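Amidohydrolase 3 domain-containing protein (Pyrococcus furiosus, PDB 3ICJ) is an uncharacterised zinc-binding protein that probably hydrolyses carbon-nitrogen bonds other than peptide bonds, as amidohydrolases do. Local coordinates at residues Asp329-Val332 with Glu333-Arg337; Lys353-Asp356 with Val357-Ala361; Trp403-Val406 with Asn407-Glu411. One frame throughout, in Å; residues are numbered along the deposited sequence.

All three are local, the first two within a helix, the third at the start of one. Interactions 1 and 2 lie on successive helices, 328-338 and 352-365, which pack on each other: Ile331 CG2 sits 3.6 Å from Ala361 CB. Both have a buried aliphatic face and a polar outer one, but their carboxylates differ: those of interaction 2 are tied to Arg378 and Arg384, just before and within helix 379-388, while in interaction 1 Glu336 pairs with Lys339 and Glu333 is bridged by a water to Glu330 O. Interaction 3 stands apart, about 22 Å from interaction 2 between centres; there an arginine over a tryptophan face is added to one aliphatic pair, Ile405 and Val409.

Interaction 1: Asp329-Val332 with Glu333-Arg337; sequences DEIV and EVIER
Ile331 and Ile335, one helical turn apart, cross at a slant, the CG2 methyl of Ile331 lying 3.8 Å from CD1 of Ile335. Different branches meet because both residues have the same first torsion: CG2 of Ile331 is turned along the helix toward its own carbonyl carbon, while CG1 of Ile335 swings back beside its backbone N (chi1 -68°) and carries CD1 toward the preceding turn. On the way CG1 passes 3.5 Å from Ile331 O, the carbonyl that accepts the amide of Ile335 in an almost straight bond (174°) running nearly along the C=O axis. Side chain and backbone of Ile335 thus rest on the same residue. Val334 continues this buried side, its CG2 against the carbonyl oxygen of Glu330. This is the i to i+4 packing of an alpha helix, here helix 328-338 of the metal-dependent amidohydrolase barrel, between Lys296, the carboxylated lysine that binds zinc, and strand 346-349, which bears another ligand, His348. Ile331 and Ile335 face helix 352-365, where they touch Val357, Ala361, Phe362 and Ala365, and Val334 leans on Val295 and Leu297, next to Lys296. The outward side is polar. CG of Glu336, held beside its backbone N, passes 3.3 Å from Val332 O, which accepts the amide of Glu336 at 2.9 Å; its carboxylate makes a salt bridge with Lys339. Glu333 bends at chi2 (-95°), and a water molecule 2.8 Å from its OE2 donates both to that oxygen and to Glu330 O. Glu330 O thus takes the water as well as a weak bond from Val334 N. In contrast, Glu333 N binds Asp329 O at 3.0 Å, coming from well above the carbonyl plane.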
loop_
_atom_site.group_PDB
_atom_site.type_symbol
_atom_site.label_atom_id
_atom_site.label_comp_id
_atom_site.label_asym_id
_atom_site.label_seq_id
_atom_site.Cartn_x
_atom_site.Cartn_y
_atom_site.Cartn_z
ATOM N N ASP A 329 -14.445 -8.274 -19.585
ATOM C CA ASP A 329 -14.165 -9.668 -19.978
ATOM C C ASP A 329 -12.778 -10.136 -19.512
ATOM O O ASP A 329 -12.577 -11.322 -19.206
ATOM C CB ASP A 329 -14.225 -9.852 -21.504
ATOM C CG ASP A 329 -15.642 -9.777 -22.080
ATOM O OD1 ASP A 329 -16.619 -10.119 -21.386
ATOM O OD2 ASP A 329 -15.762 -9.408 -23.272
ATOM N N GLU A 330 -11.815 -9.220 -19.509
ATOM C CA GLU A 330 -10.443 -9.573 -19.140
ATOM C C GLU A 330 -10.322 -9.780 -17.634
ATOM O O GLU A 330 -9.539 -10.628 -17.174
ATOM C CB GLU A 330 -9.449 -8.528 -19.657
ATOM C CG GLU A 330 -9.487 -8.367 -21.187
ATOM C CD GLU A 330 -8.653 -7.200 -21.696
ATOM O OE1 GLU A 330 -8.749 -6.089 -21.136
ATOM O OE2 GLU A 330 -7.919 -7.386 -22.691
ATOM N N ILE A 331 -11.106 -9.021 -16.874
ATOM C CA ILE A 331 -11.149 -9.171 -15.414
ATOM C C ILE A 331 -11.855 -10.484 -15.069
ATOM O O ILE A 331 -11.324 -11.257 -14.294
ATOM C CB ILE A 331 -11.857 -7.992 -14.720
ATOM C CG1 ILE A 331 -11.097 -6.692 -14.969
ATOM C CG2 ILE A 331 -12.000 -8.243 -13.215
ATOM C CD1 ILE A 331 -11.858 -5.488 -14.556
ATOM N N VAL A 332 -13.038 -10.726 -15.653
ATOM C CA VAL A 332 -13.780 -11.987 -15.459
ATOM C C VAL A 332 -12.915 -13.224 -15.766
ATOM O O VAL A 332 -12.946 -14.196 -15.006
ATOM C CB VAL A 332 -15.146 -12.036 -16.241
ATOM C CG1 VAL A 332 -15.818 -13.410 -16.097
ATOM C CG2 VAL A 332 -16.106 -10.965 -15.703
ATOM N N GLU A 333 -12.109 -13.158 -16.830
ATOM C CA GLU A 333 -11.177 -14.256 -17.192
ATOM C C GLU A 333 -10.180 -14.581 -16.049
ATOM O O GLU A 333 -9.956 -15.746 -15.724
ATOM C CB GLU A 333 -10.438 -13.919 -18.496
ATOM C CG GLU A 333 -9.804 -15.103 -19.249
ATOM C CD GLU A 333 -8.329 -15.309 -18.914
ATOM O OE1 GLU A 333 -7.787 -16.379 -19.274
ATOM O OE2 GLU A 333 -7.707 -14.410 -18.292
ATOM N N VAL A 334 -9.624 -13.546 -15.422
ATOM C CA VAL A 334 -8.694 -13.739 -14.307
ATOM C C VAL A 334 -9.425 -14.271 -13.083
ATOM O O VAL A 334 -8.955 -15.221 -12.455
ATOM C CB VAL A 334 -7.903 -12.438 -13.978
ATOM C CG1 VAL A 334 -7.128 -12.572 -12.659
ATOM C CG2 VAL A 334 -6.950 -12.111 -15.101
ATOM N N ILE A 335 -10.594 -13.692 -12.780
ATOM C CA ILE A 335 -11.455 -14.168 -11.689
ATOM C C ILE A 335 -11.775 -15.665 -11.826
ATOM O O ILE A 335 -11.745 -16.413 -10.842
ATOM C CB ILE A 335 -12.775 -13.336 -11.563
ATOM C CG1 ILE A 335 -12.471 -11.910 -11.103
ATOM C CG2 ILE A 335 -13.738 -13.979 -10.578
ATOM C CD1 ILE A 335 -13.701 -10.959 -11.197
ATOM N N GLU A 336 -12.058 -16.118 -13.041
ATOM C CA GLU A 336 -12.393 -17.525 -13.224
ATOM C C GLU A 336 -11.195 -18.441 -12.968
ATOM O O GLU A 336 -11.372 -19.606 -12.614
ATOM C CB GLU A 336 -13.001 -17.773 -14.608
ATOM C CG GLU A 336 -14.389 -17.156 -14.774
ATOM C CD GLU A 336 -15.428 -17.774 -13.841
ATOM O OE1 GLU A 336 -15.424 -19.010 -13.646
ATOM O OE2 GLU A 336 -16.266 -17.021 -13.315
ATOM N N ARG A 337 -9.987 -17.913 -13.147
ATOM C CA ARG A 337 -8.767 -18.636 -12.818
ATOM C C ARG A 337 -8.481 -18.579 -11.313
ATOM O O ARG A 337 -7.900 -19.514 -10.755
ATOM C CB ARG A 337 -7.567 -18.065 -13.591
ATOM C CG ARG A 337 -7.566 -18.336 -15.092
ATOM C CD ARG A 337 -6.352 -17.663 -15.756
ATOM N NE ARG A 337 -5.134 -18.474 -15.635
ATOM C CZ ARG A 337 -3.935 -18.130 -16.101
ATOM N NH1 ARG A 337 -3.746 -16.952 -16.698
ATOM N NH2 ARG A 337 -2.916 -18.958 -15.949
HETATM O O HOH W 1 -7.694 -11.631 -18.677
#

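Interaction 2: Lys353-Asp356 with Val357-Ala361; sequences KAVD and VALDA
Val355 has CG1 opposite its backbone N (chi1 169°), and Leu359 has CG turned back beside its own N (chi1 -63°) with CD1 extended beyond it; together these torsions bring CG1 of Val355 and CD1 of Leu359 to 3.9 Å. The two side chains run next to each other in the same direction, one turn apart. The branch carbon CG of Leu359 also lies 3.2 Å from Val355 O, the acceptor for the Leu359 amide, and so packs snugly on the turn beneath. On another side of the helix, Val357 places CG2 3.5 Å from Lys353 O. Asp360 likewise turns its carboxylate back over the preceding turn, its CG 3.1 Å from Asp356 O. Both carboxylate oxygens are acceptors like that carbonyl, so the closeness brings no bond; the amide of Asp360 bonds to Asp356 O instead, at 2.9 Å. Four backbone bonds of this i to i+4 kind form an even series, all with the donor tilted modestly from the carbonyl plane, as in a regular alpha helix. The carboxylates of Asp356 and Asp360 are 6.0 Å apart between their OD1 atoms, and any mutual repulsion is probably relieved by their cationic partners: Asp356 pairs with Arg378 and accepts a hydrogen bond from Gln381 NE2; Asp360 pairs with Arg384. Helix 352-365 is the crossover of a beta-alpha-beta unit between strands 346-349 and 370-371. Ala354, Val355 and Ala358 pack on strand 346-349, which carries zinc ligand His348, while Leu359 meets helix 379-388 and Val357 and Ala361 meet helix 328-338.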
loop_
_atom_site.group_PDB
_atom_site.type_symbol
_atom_site.label_atom_id
_atom_site.label_comp_id
_atom_site.label_asym_id
_atom_site.label_seq_id
_atom_site.Cartn_x
_atom_site.Cartn_y
_atom_site.Cartn_z
ATOM N N LYS A 353 -16.155 5.443 -14.036
ATOM C CA LYS A 353 -16.454 4.425 -15.036
ATOM C C LYS A 353 -15.637 3.148 -14.800
ATOM O O LYS A 353 -16.119 2.042 -15.038
ATOM C CB LYS A 353 -16.241 4.955 -16.457
ATOM C CG LYS A 353 -16.739 3.983 -17.549
ATOM C CD LYS A 353 -16.531 4.521 -18.927
ATOM C CE LYS A 353 -17.001 3.511 -19.967
ATOM N NZ LYS A 353 -16.516 3.899 -21.311
ATOM N N ALA A 354 -14.404 3.302 -14.317
ATOM C CA ALA A 354 -13.612 2.145 -13.908
ATOM C C ALA A 354 -14.328 1.345 -12.833
ATOM O O ALA A 354 -14.311 0.109 -12.868
ATOM C CB ALA A 354 -12.291 2.580 -13.417
ATOM N N VAL A 355 -14.973 2.060 -11.906
ATOM C CA VAL A 355 -15.757 1.452 -10.826
ATOM C C VAL A 355 -16.924 0.617 -11.383
ATOM O O VAL A 355 -17.182 -0.481 -10.894
ATOM C CB VAL A 355 -16.249 2.507 -9.792
ATOM C CG1 VAL A 355 -17.266 1.909 -8.861
ATOM C CG2 VAL A 355 -15.085 3.042 -8.967
ATOM N N ASP A 356 -17.594 1.137 -12.410
ATOM C CA ASP A 356 -18.618 0.403 -13.163
ATOM C C ASP A 356 -18.083 -0.884 -13.782
ATOM O O ASP A 356 -18.746 -1.911 -13.689
ATOM C CB ASP A 356 -19.179 1.268 -14.279
ATOM C CG ASP A 356 -20.183 2.301 -13.784
ATOM O OD1 ASP A 356 -20.823 2.107 -12.727
ATOM O OD2 ASP A 356 -20.330 3.321 -14.478
ATOM N N VAL A 357 -16.888 -0.818 -14.388
ATOM C CA VAL A 357 -16.257 -1.984 -15.030
ATOM C C VAL A 357 -15.975 -3.077 -13.989
ATOM O O VAL A 357 -16.284 -4.262 -14.216
ATOM C CB VAL A 357 -14.952 -1.590 -15.807
ATOM C CG1 VAL A 357 -14.144 -2.852 -16.243
ATOM C CG2 VAL A 357 -15.304 -0.749 -17.039
ATOM N N ALA A 358 -15.436 -2.663 -12.834
ATOM C CA ALA A 358 -15.143 -3.577 -11.720
ATOM C C ALA A 358 -16.413 -4.207 -11.131
ATOM O O ALA A 358 -16.458 -5.412 -10.931
ATOM C CB ALA A 358 -14.337 -2.867 -10.625
ATOM N N LEU A 359 -17.437 -3.395 -10.879
ATOM C CA LEU A 359 -18.742 -3.898 -10.429
ATOM C C LEU A 359 -19.403 -4.863 -11.416
ATOM O O LEU A 359 -19.905 -5.911 -10.999
ATOM C CB LEU A 359 -19.687 -2.750 -10.056
ATOM C CG LEU A 359 -19.276 -1.851 -8.878
ATOM C CD1 LEU A 359 -20.210 -0.648 -8.771
ATOM C CD2 LEU A 359 -19.240 -2.608 -7.578
ATOM N N ASP A 360 -19.373 -4.532 -12.709
ATOM C CA ASP A 360 -19.854 -5.430 -13.761
ATOM C C ASP A 360 -19.132 -6.766 -13.740
ATOM O O ASP A 360 -19.750 -7.808 -13.928
ATOM C CB ASP A 360 -19.646 -4.826 -15.158
ATOM C CG ASP A 360 -20.592 -3.667 -15.463
ATOM O OD1 ASP A 360 -21.580 -3.445 -14.732
ATOM O OD2 ASP A 360 -20.329 -2.972 -16.460
ATOM N N ALA A 361 -17.816 -6.721 -13.557
ATOM C CA ALA A 361 -17.010 -7.928 -13.574
ATOM C C ALA A 361 -17.325 -8.832 -12.381
ATOM O O ALA A 361 -17.424 -10.053 -12.546
ATOM C CB ALA A 361 -15.557 -7.580 -13.614
#

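Interaction 3: Trp403-Val406 with Asn407-Glu411; sequences WWIV and NRVGE
Flat groups lead this contact: the guanidinium of Arg408 lies over one face of the Trp404 indole, the planes only 14° apart, with CZ 4.1 Å above the ring and displaced toward its rim. Trp404 CG sits in the tight place between backbone N and carbonyl carbon (chi1 39°), and Arg408 bends at chi2, which lays its chain back over the ring; CG of Arg408 comes 3.7 Å from Trp404 CE3. Trp403 meets Asn407 differently, the amide plane standing almost square to the indole, with ND2 3.7 Å from CZ3. Of the apolar contacts, Ile405 and Val409 lie abreast, their CG2 methyls 4.1 Å apart. Among backbone bonds, Arg408 N bonds to the carbonyl oxygen of Trp404, the N-cap residue, and Val409 N reaches Ile405 O, while Gly410 N binds Val406 O at 2.7 Å. Gly410 has a positive phi (86°), at backbone angles where a CB would jam against the preceding carbonyl. A water links Trp403 O to Asn407 N, joining the residue before the cap to the first turn. The arginine is held flat from outside as well, by a salt bridge to Asp316 and by the carbonyls of Leu303 and Gly304. This start of helix 405-413 follows helix 398-401 and packs, through Trp404 and Ile405, on the loop at Leu303, the Trp404 side chain about 12 Å from a zinc ion.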
loop_
_atom_site.group_PDB
_atom_site.type_symbol
_atom_site.label_atom_id
_atom_site.label_comp_id
_atom_site.label_asym_id
_atom_site.label_seq_id
_atom_site.Cartn_x
_atom_site.Cartn_y
_atom_site.Cartn_z
ATOM N N TRP A 403 -4.921 17.951 -4.190
ATOM C CA TRP A 403 -5.582 19.259 -4.108
ATOM C C TRP A 403 -6.243 19.637 -5.448
ATOM O O TRP A 403 -7.126 20.489 -5.500
ATOM C CB TRP A 403 -4.568 20.344 -3.684
ATOM C CG TRP A 403 -3.386 20.460 -4.643
ATOM C CD1 TRP A 403 -2.170 19.850 -4.513
ATOM C CD2 TRP A 403 -3.326 21.209 -5.882
ATOM N NE1 TRP A 403 -1.363 20.161 -5.581
ATOM C CE2 TRP A 403 -2.041 20.991 -6.437
ATOM C CE3 TRP A 403 -4.228 22.037 -6.570
ATOM C CZ2 TRP A 403 -1.633 21.575 -7.649
ATOM C CZ3 TRP A 403 -3.826 22.606 -7.781
ATOM C CH2 TRP A 403 -2.536 22.378 -8.302
ATOM N N TRP A 404 -5.793 18.995 -6.528
ATOM C CA TRP A 404 -6.230 19.296 -7.889
ATOM C C TRP A 404 -7.484 18.538 -8.349
ATOM O O TRP A 404 -7.822 18.570 -9.541
ATOM C CB TRP A 404 -5.058 19.047 -8.858
ATOM C CG TRP A 404 -4.246 17.840 -8.492
ATOM C CD1 TRP A 404 -2.959 17.822 -8.026
ATOM C CD2 TRP A 404 -4.679 16.472 -8.530
ATOM N NE1 TRP A 404 -2.568 16.528 -7.781
ATOM C CE2 TRP A 404 -3.604 15.680 -8.082
ATOM C CE3 TRP A 404 -5.871 15.839 -8.908
ATOM C CZ2 TRP A 404 -3.688 14.279 -7.992
ATOM C CZ3 TRP A 404 -5.959 14.464 -8.818
ATOM C CH2 TRP A 404 -4.870 13.695 -8.363
ATOM N N ILE A 405 -8.165 17.855 -7.421
ATOM C CA ILE A 405 -9.377 17.063 -7.747
ATOM C C ILE A 405 -10.461 17.874 -8.460
ATOM O O ILE A 405 -10.950 17.452 -9.520
ATOM C CB ILE A 405 -9.985 16.354 -6.503
ATOM C CG1 ILE A 405 -9.129 15.153 -6.095
ATOM C CG2 ILE A 405 -11.459 15.881 -6.775
ATOM C CD1 ILE A 405 -9.593 13.822 -6.660
ATOM N N VAL A 406 -10.813 19.037 -7.900
ATOM C CA VAL A 406 -11.798 19.919 -8.537
ATOM C C VAL A 406 -11.352 20.370 -9.940
ATOM O O VAL A 406 -12.162 20.405 -10.846
ATOM C CB VAL A 406 -12.215 21.117 -7.632
ATOM C CG1 VAL A 406 -13.080 22.134 -8.404
ATOM C CG2 VAL A 406 -12.984 20.612 -6.412
ATOM N N ASN A 407 -10.065 20.660 -10.119
ATOM C CA ASN A 407 -9.536 20.979 -11.441
ATOM C C ASN A 407 -9.755 19.856 -12.461
ATOM O O ASN A 407 -10.104 20.142 -13.600
ATOM C CB ASN A 407 -8.048 21.363 -11.400
ATOM C CG ASN A 407 -7.793 22.670 -10.678
ATOM O OD1 ASN A 407 -8.712 23.460 -10.446
ATOM N ND2 ASN A 407 -6.535 22.901 -10.313
ATOM N N ARG A 408 -9.573 18.602 -12.043
ATOM C CA ARG A 408 -9.719 17.440 -12.951
ATOM C C ARG A 408 -11.153 17.123 -13.331
ATOM O O ARG A 408 -11.429 16.790 -14.484
ATOM C CB ARG A 408 -9.101 16.166 -12.343
ATOM C CG ARG A 408 -7.598 16.222 -12.129
ATOM C CD ARG A 408 -6.831 16.177 -13.458
ATOM N NE ARG A 408 -5.399 16.066 -13.212
ATOM C CZ ARG A 408 -4.599 17.102 -12.952
ATOM N NH1 ARG A 408 -3.307 16.901 -12.725
ATOM N NH2 ARG A 408 -5.093 18.337 -12.895
ATOM N N VAL A 409 -12.059 17.203 -12.359
ATOM C CA VAL A 409 -13.399 16.673 -12.535
ATOM C C VAL A 409 -14.528 17.680 -12.298
ATOM O O VAL A 409 -15.683 17.385 -12.573
ATOM C CB VAL A 409 -13.631 15.368 -11.689
ATOM C CG1 VAL A 409 -12.596 14.304 -12.036
ATOM C CG2 VAL A 409 -13.682 15.660 -10.175
ATOM N N GLY A 410 -14.198 18.874 -11.815
ATOM C CA GLY A 410 -15.206 19.915 -11.634
ATOM C C GLY A 410 -15.889 19.785 -10.285
ATOM O O GLY A 410 -15.782 18.752 -9.628
ATOM N N GLU A 411 -16.599 20.837 -9.894
ATOM C CA GLU A 411 -17.299 20.919 -8.614
ATOM C C GLU A 411 -18.347 19.821 -8.384
ATOM O O GLU A 411 -18.453 19.310 -7.266
ATOM C CB GLU A 411 -17.956 22.312 -8.443
ATOM C CG GLU A 411 -16.999 23.479 -8.671
ATOM C CD GLU A 411 -17.521 24.825 -8.171
ATOM O OE1 GLU A 411 -18.681 24.905 -7.711
ATOM O OE2 GLU A 411 -16.758 25.810 -8.247
HETATM O O HOH W 2 -8.613 21.577 -7.508
#